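Local coordinates for uncharacterized protein DUF1234 (Pectobacterium atrosepticum SCRI1043, PDB 3BDV), which is probably a hydrolase of the alpha/beta-hydrolase fold that binds calcium ions in the crystal, its natural substrate not being established, at residues P107-P110 and M111-E114; S140-R143 and A144-W147. One frame throughout, in Å; residues are numbered along the deposited sequence. Where two conformers were deposited one is given.

Overall arrangement
From the N terminus, the chain first completes the helix 4-15 and strands 19-23, 46-47, 76-81 and 99-105 before reaching interaction 1, a turn in the connection to strand 128-132. Interaction 2 follows that strand, at the start of helix 141-151, which leads on to strand 154-157. Each contact joins consecutive residues, closing no longer loop, and the two come in series, neither nesting nor crossing. Their centres are 12 Å apart, yet they touch through one carboxylate: Glu109 OE1 forms a salt bridge with Arg143 NE at 3.0 Å, and Glu109 OE2 probably a hydrogen bond with Trp147 NE1 at 2.9 Å. The loop 107-114 is thereby tied to the crossover helix.

Interaction 1: residues P107-P110 and M111-E114; sequences PAEP and MRFE
Glu109 OE2 is gripped from two directions: a water lies 2.6 Å from it and donates to it, and Trp147 NE1 bonds to it from the helix beyond. The same water accepts from Met111 N at 3.0 Å, so it bridges the carboxylate to the backbone of the turn. Glu109 sets CG anti to its own N (chi1 -177°), and the bend at chi2 turns the carboxylate away from the turn toward helix 141-151, where its other oxygen, OE1, makes a salt bridge with Arg143 NE.

The turn itself is a short 3-10 stretch. Arg112 N bonds to Glu109 O at 3.0 Å and Phe113 N to Pro110 O at 3.1 Å, two successive bonds spanning three residues. In both, the donor stands well above the carbonyl plane, by 44° and 52°. Arg112 does not pair with the acid: its guanidinium approaches the aliphatic part of Glu109, Arg112 NH1 lying 3.7 Å from Glu109 CG, while Arg112 NH1 and Glu109 OE1 remain 5.3 Å apart. On the Phe113 side, Ala108 CB meets the ring at its edge, 3.6 Å from Phe113 CE2.

This turn lies between strands 99-105 and 128-132. Ala108 rests on Leu86 of helix 83-93, Phe113 meets the ring of Phe83 edge-to-face, and the Glu109 carboxylate reaches helix 141-151.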
ATOM      1  N   PRO A 107       1.039   5.138  -6.134  1.00 17.99           N
ATOM      2  CA  PRO A 107       0.332   6.266  -5.541  1.00 19.04           C
ATOM      3  C   PRO A 107      -0.067   7.216  -6.658  1.00 18.81           C
ATOM      4  O   PRO A 107       0.700   7.418  -7.600  1.00 20.26           O
ATOM      5  CB  PRO A 107       1.378   6.899  -4.633  1.00 22.25           C
ATOM      6  CG  PRO A 107       2.581   6.598  -5.202  1.00 21.75           C
ATOM      7  CD  PRO A 107       2.464   5.191  -5.778  1.00 21.05           C
ATOM      8  N   ALA A 108      -1.266   7.784  -6.568  1.00 19.37           N
ATOM      9  CA  ALA A 108      -1.694   8.737  -7.562  1.00 19.84           C
ATOM     10  C   ALA A 108      -1.113  10.140  -7.244  1.00 19.55           C
ATOM     11  O   ALA A 108      -0.935  10.478  -6.091  1.00 20.30           O
ATOM     12  CB  ALA A 108      -3.229   8.757  -7.623  1.00 19.97           C
ATOM     13  N   GLU A 109      -0.901  10.946  -8.273  1.00 19.37           N
ATOM     14  CA  GLU A 109      -0.628  12.360  -8.103  1.00 18.12           C
ATOM     15  C   GLU A 109      -1.831  12.981  -7.389  1.00 19.28           C
ATOM     16  O   GLU A 109      -2.971  12.862  -7.845  1.00 18.59           O
ATOM     17  CB  GLU A 109      -0.398  12.991  -9.497  1.00 19.99           C
ATOM     18  CG  GLU A 109      -0.031  14.436  -9.492  1.00 20.01           C
ATOM     19  CD  GLU A 109       1.365  14.690  -8.967  1.00 19.57           C
ATOM     20  OE1 GLU A 109       2.337  14.253  -9.617  1.00 22.23           O
ATOM     21  OE2 GLU A 109       1.488  15.341  -7.919  1.00 18.30           O
ATOM     22  N   PRO A 110      -1.590  13.628  -6.237  1.00 18.51           N
ATOM     23  CA  PRO A 110      -2.753  14.195  -5.517  1.00 19.26           C
ATOM     24  C   PRO A 110      -3.728  15.104  -6.299  1.00 21.53           C
ATOM     25  O   PRO A 110      -4.957  15.063  -6.095  1.00 20.14           O
ATOM     26  CB  PRO A 110      -2.084  14.922  -4.370  1.00 15.85           C
ATOM     27  CG  PRO A 110      -0.873  14.131  -4.102  1.00 21.56           C
ATOM     28  CD  PRO A 110      -0.365  13.731  -5.424  1.00 18.43           C
HETATM   29  N   MSE A 111      -3.217  15.836  -7.263  1.00 20.48           N
HETATM   30  CA  MSE A 111      -4.080  16.702  -8.046  1.00 19.24           C
HETATM   31  C   MSE A 111      -5.135  15.932  -8.816  1.00 20.32           C
HETATM   32  O   MSE A 111      -6.233  16.467  -9.038  1.00 17.64           O
HETATM   33  CB  MSE A 111      -3.228  17.584  -8.973  1.00 21.01           C
HETATM   34  CG  MSE A 111      -3.986  18.504  -9.938  1.00 18.01           C
HETATM   35 SE   MSE A 111      -4.416  20.081  -8.991  0.75 22.67          SE
HETATM   36  CE  MSE A 111      -2.621  20.903  -8.914  1.00 25.83           C
ATOM     37  N   ARG A 112      -4.832  14.697  -9.261  1.00 19.82           N
ATOM     38  CA  ARG A 112      -5.795  13.935 -10.020  1.00 19.85           C
ATOM     39  C   ARG A 112      -7.082  13.710  -9.273  1.00 18.13           C
ATOM     40  O   ARG A 112      -8.082  13.446  -9.874  1.00 21.05           O
ATOM     41  CB  ARG A 112      -5.230  12.567 -10.375  1.00 17.87           C
ATOM     42  CG  ARG A 112      -3.955  12.592 -11.202  1.00 19.29           C
ATOM     43  CD  ARG A 112      -4.153  13.031 -12.610  1.00 22.32           C
ATOM     44  NE  ARG A 112      -4.281  14.448 -12.798  1.00 19.77           N
ATOM     45  CZ  ARG A 112      -3.271  15.305 -12.787  1.00 18.90           C
ATOM     46  NH1 ARG A 112      -2.018  14.892 -12.566  1.00 19.09           N
ATOM     47  NH2 ARG A 112      -3.497  16.593 -13.052  1.00 18.35           N
ATOM     48  N   PHE A 113      -7.026  13.740  -7.957  1.00 19.19           N
ATOM     49  CA  PHE A 113      -8.211  13.556  -7.144  1.00 18.24           C
ATOM     50  C   PHE A 113      -8.489  14.799  -6.291  1.00 21.54           C
ATOM     51  O   PHE A 113      -9.241  14.740  -5.302  1.00 21.20           O
ATOM     52  CB  PHE A 113      -8.011  12.319  -6.259  1.00 17.97           C
ATOM     53  CG  PHE A 113      -8.004  11.030  -7.010  1.00 19.94           C
ATOM     54  CD1 PHE A 113      -9.158  10.509  -7.512  1.00 21.05           C
ATOM     55  CD2 PHE A 113      -6.816  10.335  -7.210  1.00 20.52           C
ATOM     56  CE1 PHE A 113      -9.111   9.314  -8.212  1.00 22.31           C
ATOM     57  CE2 PHE A 113      -6.788   9.153  -7.841  1.00 24.34           C
ATOM     58  CZ  PHE A 113      -7.918   8.644  -8.375  1.00 21.76           C
ATOM     59  N   GLU A 114      -7.962  15.940  -6.710  1.00 20.32           N
ATOM     60  CA  GLU A 114      -8.183  17.229  -6.009  1.00 20.96           C
ATOM     61  C   GLU A 114      -7.911  17.177  -4.514  1.00 22.18           C
ATOM     62  O   GLU A 114      -8.663  17.729  -3.696  1.00 22.11           O
ATOM     63  CB  GLU A 114      -9.583  17.765  -6.284  1.00 23.30           C
ATOM     64  CG  GLU A 114      -9.845  17.993  -7.766  1.00 23.31           C
ATOM     65  CD  GLU A 114     -11.147  18.698  -8.000  1.00 35.54           C
ATOM     66  OE1 GLU A 114     -11.197  19.921  -7.866  1.00 39.53           O
ATOM     67  OE2 GLU A 114     -12.123  18.039  -8.308  1.00 36.78           O
TER
HETATM   68  O   HOH W   1      -0.450  16.898  -7.103  1.00 20.67           O

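Interaction 2: residues S140-R143 and A144-W147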
ATOM      1  N   SER A 140       3.206  10.240 -13.130  1.00 20.20           N
ATOM      2  CA  SER A 140       4.410  10.102 -13.990  1.00 20.83           C
ATOM      3  C   SER A 140       5.528   9.558 -13.131  1.00 21.36           C
ATOM      4  O   SER A 140       5.553   9.766 -11.910  1.00 17.94           O
ATOM      5  CB  SER A 140       4.883  11.423 -14.622  1.00 19.52           C
ATOM      6  OG  SER A 140       5.357  12.353 -13.676  1.00 21.58           O
ATOM      7  N   PHE A 141       6.469   8.875 -13.760  1.00 19.49           N
ATOM      8  CA  PHE A 141       7.600   8.352 -12.997  1.00 21.96           C
ATOM      9  C   PHE A 141       8.430   9.444 -12.323  1.00 22.16           C
ATOM     10  O   PHE A 141       8.854   9.304 -11.167  1.00 21.15           O
ATOM     11  CB  PHE A 141       8.486   7.465 -13.870  1.00 20.32           C
ATOM     12  CG  PHE A 141       9.568   6.807 -13.091  1.00 20.09           C
ATOM     13  CD1 PHE A 141       9.268   5.736 -12.281  1.00 21.16           C
ATOM     14  CD2 PHE A 141      10.862   7.302 -13.109  1.00 22.66           C
ATOM     15  CE1 PHE A 141      10.264   5.126 -11.501  1.00 26.30           C
ATOM     16  CE2 PHE A 141      11.856   6.721 -12.339  1.00 24.76           C
ATOM     17  CZ  PHE A 141      11.558   5.637 -11.532  1.00 24.49           C
ATOM     18  N   THR A 142       8.650  10.567 -13.003  1.00 21.68           N
ATOM     19  CA  THR A 142       9.488  11.603 -12.408  0.70 22.01           C
ATOM     20  C   THR A 142       8.781  12.205 -11.204  1.00 20.04           C
ATOM     21  O   THR A 142       9.439  12.539 -10.224  1.00 20.88           O
ATOM     22  CB  THR A 142       9.997  12.629 -13.445  0.70 24.29           C
ATOM     23  OG1 THR A 142       8.895  13.268 -14.054  0.70 29.87           O
ATOM     24  CG2 THR A 142      10.821  11.923 -14.529  0.70 22.23           C
ATOM     25  N   ARG A 143       7.450  12.293 -11.245  1.00 18.31           N
ATOM     26  CA  ARG A 143       6.716  12.785 -10.089  1.00 17.83           C
ATOM     27  C   ARG A 143       6.683  11.776  -8.969  1.00 17.83           C
ATOM     28  O   ARG A 143       6.664  12.167  -7.790  1.00 19.48           O
ATOM     29  CB  ARG A 143       5.291  13.235 -10.443  1.00 19.39           C
ATOM     30  CG  ARG A 143       5.265  14.523 -11.189  1.00 19.31           C
ATOM     31  CD  ARG A 143       5.677  15.712 -10.379  1.00 22.73           C
ATOM     32  NE  ARG A 143       4.682  16.038  -9.367  1.00 20.36           N
ATOM     33  CZ  ARG A 143       4.744  17.068  -8.542  1.00 22.39           C
ATOM     34  NH1 ARG A 143       5.793  17.841  -8.538  1.00 23.18           N
ATOM     35  NH2 ARG A 143       3.736  17.297  -7.690  1.00 22.20           N
ATOM     36  N   ALA A 144       6.640  10.493  -9.316  1.00 18.17           N
ATOM     37  CA  ALA A 144       6.797   9.424  -8.301  1.00 18.18           C
ATOM     38  C   ALA A 144       8.128   9.605  -7.573  1.00 17.37           C
ATOM     39  O   ALA A 144       8.161   9.568  -6.316  1.00 20.47           O
ATOM     40  CB  ALA A 144       6.730   8.020  -8.928  1.00 19.40           C
ATOM     41  N   GLN A 145       9.195   9.900  -8.328  1.00 18.54           N
ATOM     42  CA  GLN A 145      10.484  10.206  -7.711  1.00 20.95           C
ATOM     43  C   GLN A 145      10.452  11.402  -6.775  1.00 22.85           C
ATOM     44  O   GLN A 145      11.045  11.369  -5.675  1.00 22.39           O
ATOM     45  CB  GLN A 145      11.531  10.412  -8.747  1.00 22.23           C
ATOM     46  CG  GLN A 145      11.879   9.133  -9.509  1.00 22.15           C
ATOM     47  CD  GLN A 145      12.967   9.384 -10.517  1.00 27.66           C
ATOM     48  OE1 GLN A 145      12.761  10.067 -11.536  1.00 24.69           O
ATOM     49  NE2 GLN A 145      14.160   8.853 -10.229  1.00 29.79           N
ATOM     50  N   TYR A 146       9.772  12.457  -7.219  1.00 20.39           N
ATOM     51  CA  TYR A 146       9.568  13.678  -6.387  1.00 18.59           C
ATOM     52  C   TYR A 146       8.879  13.331  -5.077  1.00 22.57           C
ATOM     53  O   TYR A 146       9.314  13.720  -3.961  1.00 18.55           O
ATOM     54  CB  TYR A 146       8.723  14.724  -7.162  1.00 19.99           C
ATOM     55  CG  TYR A 146       8.212  15.844  -6.293  1.00 20.37           C
ATOM     56  CD1 TYR A 146       9.029  16.918  -5.955  1.00 29.37           C
ATOM     57  CD2 TYR A 146       6.906  15.825  -5.787  1.00 22.23           C
ATOM     58  CE1 TYR A 146       8.566  17.925  -5.159  1.00 25.28           C
ATOM     59  CE2 TYR A 146       6.430  16.831  -4.963  1.00 21.82           C
ATOM     60  CZ  TYR A 146       7.264  17.865  -4.644  1.00 24.05           C
ATOM     61  OH  TYR A 146       6.767  18.843  -3.827  1.00 28.33           O
ATOM     62  N   TRP A 147       7.758  12.634  -5.170  1.00 21.67           N
ATOM     63  CA  TRP A 147       7.020  12.302  -3.967  1.00 20.46           C
ATOM     64  C   TRP A 147       7.787  11.330  -3.059  1.00 21.35           C
ATOM     65  O   TRP A 147       7.808  11.518  -1.857  1.00 20.04           O
ATOM     66  CB  TRP A 147       5.655  11.744  -4.325  1.00 18.66           C
ATOM     67  CG  TRP A 147       4.717  12.816  -4.806  1.00 19.30           C
ATOM     68  CD1 TRP A 147       4.282  13.046  -6.079  1.00 18.04           C
ATOM     69  CD2 TRP A 147       4.127  13.818  -3.994  1.00 16.26           C
ATOM     70  NE1 TRP A 147       3.440  14.141  -6.098  1.00 20.70           N
ATOM     71  CE2 TRP A 147       3.332  14.623  -4.819  1.00 17.48           C
ATOM     72  CE3 TRP A 147       4.176  14.101  -2.630  1.00 19.22           C
ATOM     73  CZ2 TRP A 147       2.635  15.711  -4.327  1.00 17.18           C
ATOM     74  CZ3 TRP A 147       3.442  15.160  -2.144  1.00 19.62           C
ATOM     75  CH2 TRP A 147       2.689  15.953  -2.976  1.00 21.55           C
TER
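Arg143, Gln145 and Ala144 carry this contact at the N-terminal end of helix 141-151, the helix of a beta-alpha-beta crossover between strands 128-132 and 154-157 in the alpha/beta-hydrolase fold. The start of the helix is fixed by an N-cap: Ser140 OG accepts from Arg143 N at 3.2 Å, and Ala144 N opens the regular i to i+4 bonding by donating to Ser140 O at 2.9 Å.

Arg143 starts with CG beside its backbone N (chi1 -73°) and bends at chi2 and chi3, which carries its guanidinium forward along the helix beside Tyr146. The two flat groups stack, with planes 11° apart and centres 4.3 Å apart. The cation-pi contact is off-centre, since CZ stands 34° from the ring normal, and Arg143 NH1 lies over the rim of the ring, 3.6 Å from Tyr146 CD2. The Trp147 indole, by contrast, is nearly perpendicular to the guanidinium. Arg143 NE and Trp147 NE1 both turn to the carboxylate of Glu109, which would hold the stacked group in place and balance its charge.

One turn apart, Gln145 crosses Phe141 with its amide inclined to the ring. Phe141 also stacks on His134 and packs on strand 154-157. Ala144 faces the sheet, its side chain touching Ala132 of strand 128-132, while Ala144 CB sits 3.3 Å from Phe141 O. The closest side-chain approach of the Phe141-Gln145 pair is made by the amide carbon, Gln145 CD, 3.4 Å from Phe141 CE2.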